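Local coordinates for homoserine dehydrogenase (Thermoplasma acidophilum, PDB 3ING), which probably catalyses the NADPH-dependent reduction of aspartate semialdehyde to homoserine, a shared step of threonine and methionine biosynthesis, at residues D208-I220 with Y230-E242. Sequence-based numbering, arbitrary orientation.
Sequences DLNGLDAARKSVI and YTLNDVEYSGVDE
Tyr-230 enters the contact through its backbone, its carbonyl O lying 3.2 Å from Val-219 CG1, while its hydroxyl is hydrogen-bonded to Pro-262 O in strand 261-270. After Thr-231, whose OG1 accepts from Asn-233 N in an ST turn, Leu-232 reaches back to the helix. Leu-232 CD2 settles on the backbone between Ala-215 and Arg-216, 3.7 Å from Arg-216 N, and its CD1 meets Leu-212 CD1, the two leucines crossing at about a right angle. Val-235 straddles Ser-218: CG1 touches Val-219 CG2 at 3.7 Å, and CG2 packs against Ser-218 OG. Set between its backbone N and carbonyl carbon (chi1 74°), that hydroxyl turns back along its own helix to donate to Ala-215 O (2.7 Å) and also accepts from a water that donates to Glu-236 O. With an alanine here, this water would probably lose its helix-side acceptor and a gap open beside Val-235. Tyr-237 lays one ring face over Ala-215 CB in a CH-pi contact, 3.8 Å from the centroid, and meets Asn-210 O at its edge. A second water bridges Ser-238 O and Gly-211 O. Gly-239 CA lies 3.2 Å from Leu-209 O, where a side chain would clash. Val-240 N then donates an almost straight bond to Leu-209 O (2.9 Å, 163°), while its CG2 reaches Leu-209 CB. Helix 212-226, carrying the predicted proton donor Lys-217, is thus followed by a 3-10 turn and an extended chain returning antiparallel along it, which Glu-236 joins by backbone bonds to strand 261-270 of the domain's antiparallel sheet.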
ATOM      1  N   ASP A 208      -5.128  -0.062  26.802  1.00 22.93           N
ATOM      2  CA  ASP A 208      -5.806   0.845  25.867  1.00 18.71           C
ATOM      3  C   ASP A 208      -6.062   2.205  26.529  1.00 20.83           C
ATOM      4  O   ASP A 208      -5.724   3.253  25.987  1.00 23.81           O
ATOM      5  CB  ASP A 208      -7.153   0.278  25.444  1.00 21.24           C
ATOM      6  CG  ASP A 208      -7.034  -0.898  24.491  1.00 26.01           C
ATOM      7  OD1 ASP A 208      -6.375  -0.725  23.457  1.00 26.49           O
ATOM      8  OD2 ASP A 208      -7.668  -1.941  24.741  1.00 27.52           O
ATOM      9  N   LEU A 209      -6.675   2.173  27.699  1.00 24.16           N
ATOM     10  CA  LEU A 209      -7.149   3.406  28.360  1.00 22.90           C
ATOM     11  C   LEU A 209      -6.004   4.268  28.844  1.00 23.71           C
ATOM     12  O   LEU A 209      -6.127   5.487  28.924  1.00 24.01           O
ATOM     13  CB  LEU A 209      -8.118   3.075  29.516  1.00 25.97           C
ATOM     14  CG  LEU A 209      -9.342   2.246  29.075  1.00 26.94           C
ATOM     15  CD1 LEU A 209     -10.242   1.890  30.267  1.00 27.76           C
ATOM     16  CD2 LEU A 209     -10.145   2.956  27.950  1.00 24.21           C
ATOM     17  N   ASN A 210      -4.869   3.682  29.171  1.00 24.13           N
ATOM     18  CA  ASN A 210      -3.786   4.563  29.618  1.00 24.83           C
ATOM     19  C   ASN A 210      -2.894   4.999  28.463  1.00 24.64           C
ATOM     20  O   ASN A 210      -1.963   5.758  28.656  1.00 25.80           O
ATOM     21  CB  ASN A 210      -3.035   3.993  30.798  1.00 24.93           C
ATOM     22  CG  ASN A 210      -2.382   2.710  30.497  1.00 26.95           C
ATOM     23  OD1 ASN A 210      -2.109   2.410  29.338  1.00 33.22           O
ATOM     24  ND2 ASN A 210      -2.144   1.902  31.544  1.00 31.19           N
ATOM     25  N   GLY A 211      -3.249   4.593  27.238  1.00 22.58           N
ATOM     26  CA  GLY A 211      -2.506   5.024  26.049  1.00 22.95           C
ATOM     27  C   GLY A 211      -1.247   4.205  25.760  1.00 22.28           C
ATOM     28  O   GLY A 211      -0.490   4.507  24.828  1.00 22.50           O
ATOM     29  N   LEU A 212      -1.043   3.138  26.521  1.00 22.79           N
ATOM     30  CA  LEU A 212       0.117   2.257  26.342  1.00 23.59           C
ATOM     31  C   LEU A 212       0.081   1.516  25.009  1.00 22.58           C
ATOM     32  O   LEU A 212       1.109   1.328  24.387  1.00 22.31           O
ATOM     33  CB  LEU A 212       0.199   1.254  27.488  1.00 26.08           C
ATOM     34  CG  LEU A 212       1.470   0.413  27.631  1.00 29.80           C
ATOM     35  CD1 LEU A 212       2.722   1.283  27.615  1.00 29.72           C
ATOM     36  CD2 LEU A 212       1.410  -0.408  28.976  1.00 24.26           C
ATOM     37  N   ASP A 213      -1.093   1.106  24.557  1.00 24.44           N
ATOM     38  CA  ASP A 213      -1.206   0.475  23.228  1.00 23.47           C
ATOM     39  C   ASP A 213      -0.681   1.445  22.181  1.00 23.20           C
ATOM     40  O   ASP A 213       0.120   1.082  21.332  1.00 22.49           O
ATOM     41  CB  ASP A 213      -2.652   0.083  22.930  1.00 24.59           C
ATOM     42  CG  ASP A 213      -2.843  -0.515  21.526  1.00 28.50           C
ATOM     43  OD1 ASP A 213      -2.372  -1.634  21.277  1.00 27.45           O
ATOM     44  OD2 ASP A 213      -3.494   0.126  20.670  1.00 27.54           O
ATOM     45  N   ALA A 214      -1.134   2.690  22.218  1.00 22.23           N
ATOM     46  CA  ALA A 214      -0.627   3.676  21.259  1.00 21.12           C
ATOM     47  C   ALA A 214       0.891   3.867  21.385  1.00 21.23           C
ATOM     48  O   ALA A 214       1.606   4.036  20.383  1.00 23.38           O
ATOM     49  CB  ALA A 214      -1.350   5.019  21.450  1.00 20.94           C
ATOM     50  N   ALA A 215       1.377   3.884  22.624  1.00 20.89           N
ATOM     51  CA  ALA A 215       2.791   4.095  22.876  1.00 22.09           C
ATOM     52  C   ALA A 215       3.618   3.007  22.234  1.00 21.54           C
ATOM     53  O   ALA A 215       4.617   3.314  21.626  1.00 20.81           O
ATOM     54  CB  ALA A 215       3.106   4.196  24.363  1.00 20.53           C
ATOM     55  N   ARG A 216       3.205   1.748  22.377  1.00 22.37           N
ATOM     56  CA  ARG A 216       3.935   0.631  21.802  1.00 22.65           C
ATOM     57  C   ARG A 216       3.999   0.788  20.301  1.00 21.84           C
ATOM     58  O   ARG A 216       5.031   0.587  19.683  1.00 20.83           O
ATOM     59  CB  ARG A 216       3.281  -0.714  22.170  1.00 23.87           C
ATOM     60  CG  ARG A 216       3.424  -1.095  23.659  1.00 22.81           C
ATOM     61  CD  ARG A 216       2.469  -2.239  23.928  1.00 21.67           C
ATOM     62  NE  ARG A 216       2.549  -2.711  25.304  1.00 26.61           N
ATOM     63  CZ  ARG A 216       1.503  -3.208  25.975  1.00 28.31           C
ATOM     64  NH1 ARG A 216       0.265  -3.205  25.457  1.00 26.30           N
ATOM     65  NH2 ARG A 216       1.664  -3.601  27.204  1.00 28.91           N
ATOM     66  N   LYS A 217       2.877   1.171  19.708  1.00 23.26           N
ATOM     67  CA  LYS A 217       2.816   1.340  18.263  1.00 20.35           C
ATOM     68  C   LYS A 217       3.780   2.444  17.847  1.00 20.99           C
ATOM     69  O   LYS A 217       4.419   2.336  16.828  1.00 22.19           O
ATOM     70  CB  LYS A 217       1.378   1.654  17.802  1.00 18.90           C
ATOM     71  CG  LYS A 217       0.391   0.552  18.072  1.00 24.12           C
ATOM     72  CD  LYS A 217      -1.019   0.915  17.596  1.00 26.40           C
ATOM     73  CE  LYS A 217      -1.995  -0.242  17.870  1.00 25.60           C
ATOM     74  NZ  LYS A 217      -1.787  -1.420  17.000  1.00 34.06           N
ATOM     75  N   SER A 218       3.916   3.487  18.662  1.00 21.22           N
ATOM     76  CA  SER A 218       4.745   4.604  18.290  1.00 20.06           C
ATOM     77  C   SER A 218       6.222   4.243  18.262  1.00 21.40           C
ATOM     78  O   SER A 218       6.981   4.838  17.483  1.00 20.51           O
ATOM     79  CB  SER A 218       4.517   5.824  19.219  1.00 22.94           C
ATOM     80  OG  SER A 218       5.098   5.687  20.522  1.00 17.60           O
ATOM     81  N   VAL A 219       6.622   3.295  19.125  1.00 23.48           N
ATOM     82  CA  VAL A 219       8.016   2.795  19.180  1.00 23.07           C
ATOM     83  C   VAL A 219       8.313   2.040  17.899  1.00 23.38           C
ATOM     84  O   VAL A 219       9.339   2.231  17.281  1.00 20.01           O
ATOM     85  CB  VAL A 219       8.262   1.857  20.364  1.00 19.87           C
ATOM     86  CG1 VAL A 219       9.640   1.210  20.277  1.00 22.28           C
ATOM     87  CG2 VAL A 219       8.082   2.604  21.682  1.00 16.99           C
ATOM     88  N   ILE A 220       7.418   1.147  17.540  1.00 21.75           N
ATOM     89  CA  ILE A 220       7.581   0.333  16.345  1.00 20.61           C
ATOM     90  C   ILE A 220       7.674   1.246  15.122  1.00 21.88           C
ATOM     91  O   ILE A 220       8.545   1.066  14.265  1.00 19.08           O
ATOM     92  CB  ILE A 220       6.434  -0.705  16.213  1.00 21.49           C
ATOM     93  CG1 ILE A 220       6.463  -1.638  17.415  1.00 20.41           C
ATOM     94  CG2 ILE A 220       6.516  -1.488  14.826  1.00 18.67           C
ATOM     95  CD1 ILE A 220       5.252  -2.532  17.539  1.00 16.59           C
ATOM     96  N   TYR A 230      14.481   2.834  19.899  1.00 25.13           N
ATOM     97  CA  TYR A 230      13.830   3.368  21.053  1.00 22.95           C
ATOM     98  C   TYR A 230      13.024   2.253  21.754  1.00 22.42           C
ATOM     99  O   TYR A 230      12.750   1.200  21.165  1.00 20.38           O
ATOM    100  CB  TYR A 230      12.874   4.488  20.656  1.00 25.96           C
ATOM    101  CG  TYR A 230      13.487   5.828  20.260  1.00 24.55           C
ATOM    102  CD1 TYR A 230      14.844   6.015  20.122  1.00 23.24           C
ATOM    103  CD2 TYR A 230      12.654   6.899  19.941  1.00 29.14           C
ATOM    104  CE1 TYR A 230      15.359   7.248  19.692  1.00 29.87           C
ATOM    105  CE2 TYR A 230      13.159   8.116  19.531  1.00 26.36           C
ATOM    106  CZ  TYR A 230      14.502   8.293  19.403  1.00 23.79           C
ATOM    107  OH  TYR A 230      14.947   9.546  18.977  1.00 22.08           O
ATOM    108  N   THR A 231      12.739   2.493  23.034  1.00 23.05           N
ATOM    109  CA  THR A 231      11.830   1.688  23.829  1.00 22.81           C
ATOM    110  C   THR A 231      10.694   2.624  24.302  1.00 23.81           C
ATOM    111  O   THR A 231      10.663   3.815  23.972  1.00 22.90           O
ATOM    112  CB  THR A 231      12.537   1.129  25.089  1.00 22.58           C
ATOM    113  OG1 THR A 231      12.806   2.205  26.001  1.00 22.63           O
ATOM    114  CG2 THR A 231      13.868   0.391  24.734  1.00 17.05           C
ATOM    115  N   LEU A 232       9.801   2.108  25.137  1.00 22.76           N
ATOM    116  CA  LEU A 232       8.722   2.917  25.706  1.00 24.43           C
ATOM    117  C   LEU A 232       9.231   4.089  26.514  1.00 25.58           C
ATOM    118  O   LEU A 232       8.541   5.095  26.628  1.00 26.68           O
ATOM    119  CB  LEU A 232       7.817   2.029  26.580  1.00 24.93           C
ATOM    120  CG  LEU A 232       6.987   0.984  25.807  1.00 30.67           C
ATOM    121  CD1 LEU A 232       6.292  -0.070  26.734  1.00 30.46           C
ATOM    122  CD2 LEU A 232       5.934   1.677  24.906  1.00 25.73           C
ATOM    123  N   ASN A 233      10.449   3.968  27.061  1.00 24.63           N
ATOM    124  CA  ASN A 233      11.067   5.027  27.835  1.00 24.28           C
ATOM    125  C   ASN A 233      11.379   6.258  26.995  1.00 24.61           C
ATOM    126  O   ASN A 233      11.617   7.326  27.532  1.00 29.06           O
ATOM    127  CB  ASN A 233      12.376   4.505  28.470  1.00 29.11           C
ATOM    128  CG  ASN A 233      12.157   3.297  29.412  1.00 39.26           C
ATOM    129  OD1 ASN A 233      11.156   3.255  30.133  1.00 44.57           O
ATOM    130  ND2 ASN A 233      13.087   2.311  29.395  1.00 38.46           N
ATOM    131  N   ASP A 234      11.314   6.138  25.677  1.00 24.70           N
ATOM    132  CA  ASP A 234      11.753   7.201  24.772  1.00 22.07           C
ATOM    133  C   ASP A 234      10.653   7.899  24.031  1.00 25.34           C
ATOM    134  O   ASP A 234      10.940   8.723  23.164  1.00 26.34           O
ATOM    135  CB  ASP A 234      12.678   6.587  23.710  1.00 24.02           C
ATOM    136  CG  ASP A 234      13.955   6.003  24.310  1.00 28.72           C
ATOM    137  OD1 ASP A 234      14.630   6.730  25.089  1.00 28.16           O
ATOM    138  OD2 ASP A 234      14.278   4.833  24.009  1.00 25.89           O
ATOM    139  N   VAL A 235       9.401   7.551  24.325  1.00 23.34           N
ATOM    140  CA  VAL A 235       8.265   8.110  23.608  1.00 21.67           C
ATOM    141  C   VAL A 235       7.343   8.778  24.597  1.00 21.81           C
ATOM    142  O   VAL A 235       7.419   8.498  25.774  1.00 21.85           O
ATOM    143  CB  VAL A 235       7.524   7.041  22.816  1.00 22.79           C
ATOM    144  CG1 VAL A 235       8.519   6.223  21.952  1.00 20.60           C
ATOM    145  CG2 VAL A 235       6.720   6.113  23.741  1.00 21.12           C
ATOM    146  N   GLU A 236       6.490   9.686  24.116  1.00 21.05           N
ATOM    147  CA  GLU A 236       5.527  10.413  24.972  1.00 22.39           C
ATOM    148  C   GLU A 236       4.119   9.897  24.635  1.00 25.06           C
ATOM    149  O   GLU A 236       3.805   9.638  23.447  1.00 23.12           O
ATOM    150  CB  GLU A 236       5.627  11.915  24.725  1.00 23.18           C
ATOM    151  N   TYR A 237       3.303   9.685  25.662  1.00 23.11           N
ATOM    152  CA  TYR A 237       1.946   9.226  25.446  1.00 25.98           C
ATOM    153  C   TYR A 237       1.003   9.669  26.550  1.00 29.00           C
ATOM    154  O   TYR A 237       1.440  10.015  27.629  1.00 27.44           O
ATOM    155  CB  TYR A 237       1.933   7.708  25.298  1.00 24.37           C
ATOM    156  CG  TYR A 237       2.281   6.891  26.516  1.00 25.33           C
ATOM    157  CD1 TYR A 237       3.607   6.638  26.861  1.00 22.47           C
ATOM    158  CD2 TYR A 237       1.284   6.271  27.255  1.00 29.41           C
ATOM    159  CE1 TYR A 237       3.907   5.856  27.967  1.00 27.29           C
ATOM    160  CE2 TYR A 237       1.576   5.470  28.330  1.00 27.38           C
ATOM    161  CZ  TYR A 237       2.889   5.261  28.681  1.00 26.42           C
ATOM    162  OH  TYR A 237       3.180   4.456  29.757  1.00 34.83           O
ATOM    163  N   SER A 238      -0.292   9.647  26.251  1.00 28.86           N
ATOM    164  CA  SER A 238      -1.319  10.055  27.186  1.00 31.91           C
ATOM    165  C   SER A 238      -2.480   9.063  27.108  1.00 30.11           C
ATOM    166  O   SER A 238      -2.720   8.475  26.061  1.00 27.78           O
ATOM    167  CB  SER A 238      -1.896  11.442  26.826  1.00 34.46           C
ATOM    168  OG  SER A 238      -0.929  12.378  26.391  1.00 41.74           O
ATOM    169  N   GLY A 239      -3.249   8.973  28.181  1.00 27.79           N
ATOM    170  CA  GLY A 239      -4.390   8.063  28.225  1.00 29.44           C
ATOM    171  C   GLY A 239      -5.637   8.899  28.269  1.00 28.69           C
ATOM    172  O   GLY A 239      -5.596  10.095  28.050  1.00 27.68           O
ATOM    173  N   VAL A 240      -6.757   8.261  28.566  1.00 28.05           N
ATOM    174  CA  VAL A 240      -8.020   8.960  28.719  1.00 29.81           C
ATOM    175  C   VAL A 240      -8.034   9.578  30.117  1.00 32.18           C
ATOM    176  O   VAL A 240      -7.439   9.040  31.027  1.00 34.63           O
ATOM    177  CB  VAL A 240      -9.190   7.978  28.543  1.00 29.84           C
ATOM    178  CG1 VAL A 240      -9.125   7.311  27.159  1.00 32.73           C
ATOM    179  CG2 VAL A 240      -9.111   6.901  29.575  1.00 36.70           C
ATOM    180  N   ASP A 241      -8.662  10.730  30.289  1.00 33.74           N
ATOM    181  CA  ASP A 241      -8.763  11.325  31.609  1.00 38.33           C
ATOM    182  C   ASP A 241     -10.198  11.775  31.821  1.00 37.18           C
ATOM    183  O   ASP A 241     -11.081  11.470  31.020  1.00 35.45           O
ATOM    184  CB  ASP A 241      -7.776  12.485  31.763  1.00 39.26           C
ATOM    185  CG  ASP A 241      -7.947  13.543  30.691  1.00 44.72           C
ATOM    186  OD1 ASP A 241      -9.079  13.774  30.209  1.00 45.56           O
ATOM    187  OD2 ASP A 241      -6.926  14.156  30.336  1.00 61.91           O
ATOM    188  N   GLU A 242     -10.435  12.526  32.884  1.00 41.61           N
ATOM    189  CA  GLU A 242     -11.815  12.843  33.265  1.00 44.34           C
ATOM    190  C   GLU A 242     -12.404  14.046  32.513  1.00 44.94           C
ATOM    191  O   GLU A 242     -13.487  14.526  32.839  1.00 48.98           O
ATOM    192  CB  GLU A 242     -11.902  12.973  34.803  1.00 44.54           C
ATOM    193  CG  GLU A 242     -11.692  11.607  35.490  1.00 52.01           C
ATOM    194  CD  GLU A 242     -11.807  11.615  37.024  1.00 69.60           C
ATOM    195  OE1 GLU A 242     -12.013  12.701  37.632  1.00 81.65           O
ATOM    196  OE2 GLU A 242     -11.698  10.509  37.621  1.00 73.77           O
TER
HETATM  197  O   HOH W   1      -1.113   7.210  23.991  1.00 32.54           O
HETATM  198  O   HOH W   2       3.331   7.526  21.737  1.00 25.35           O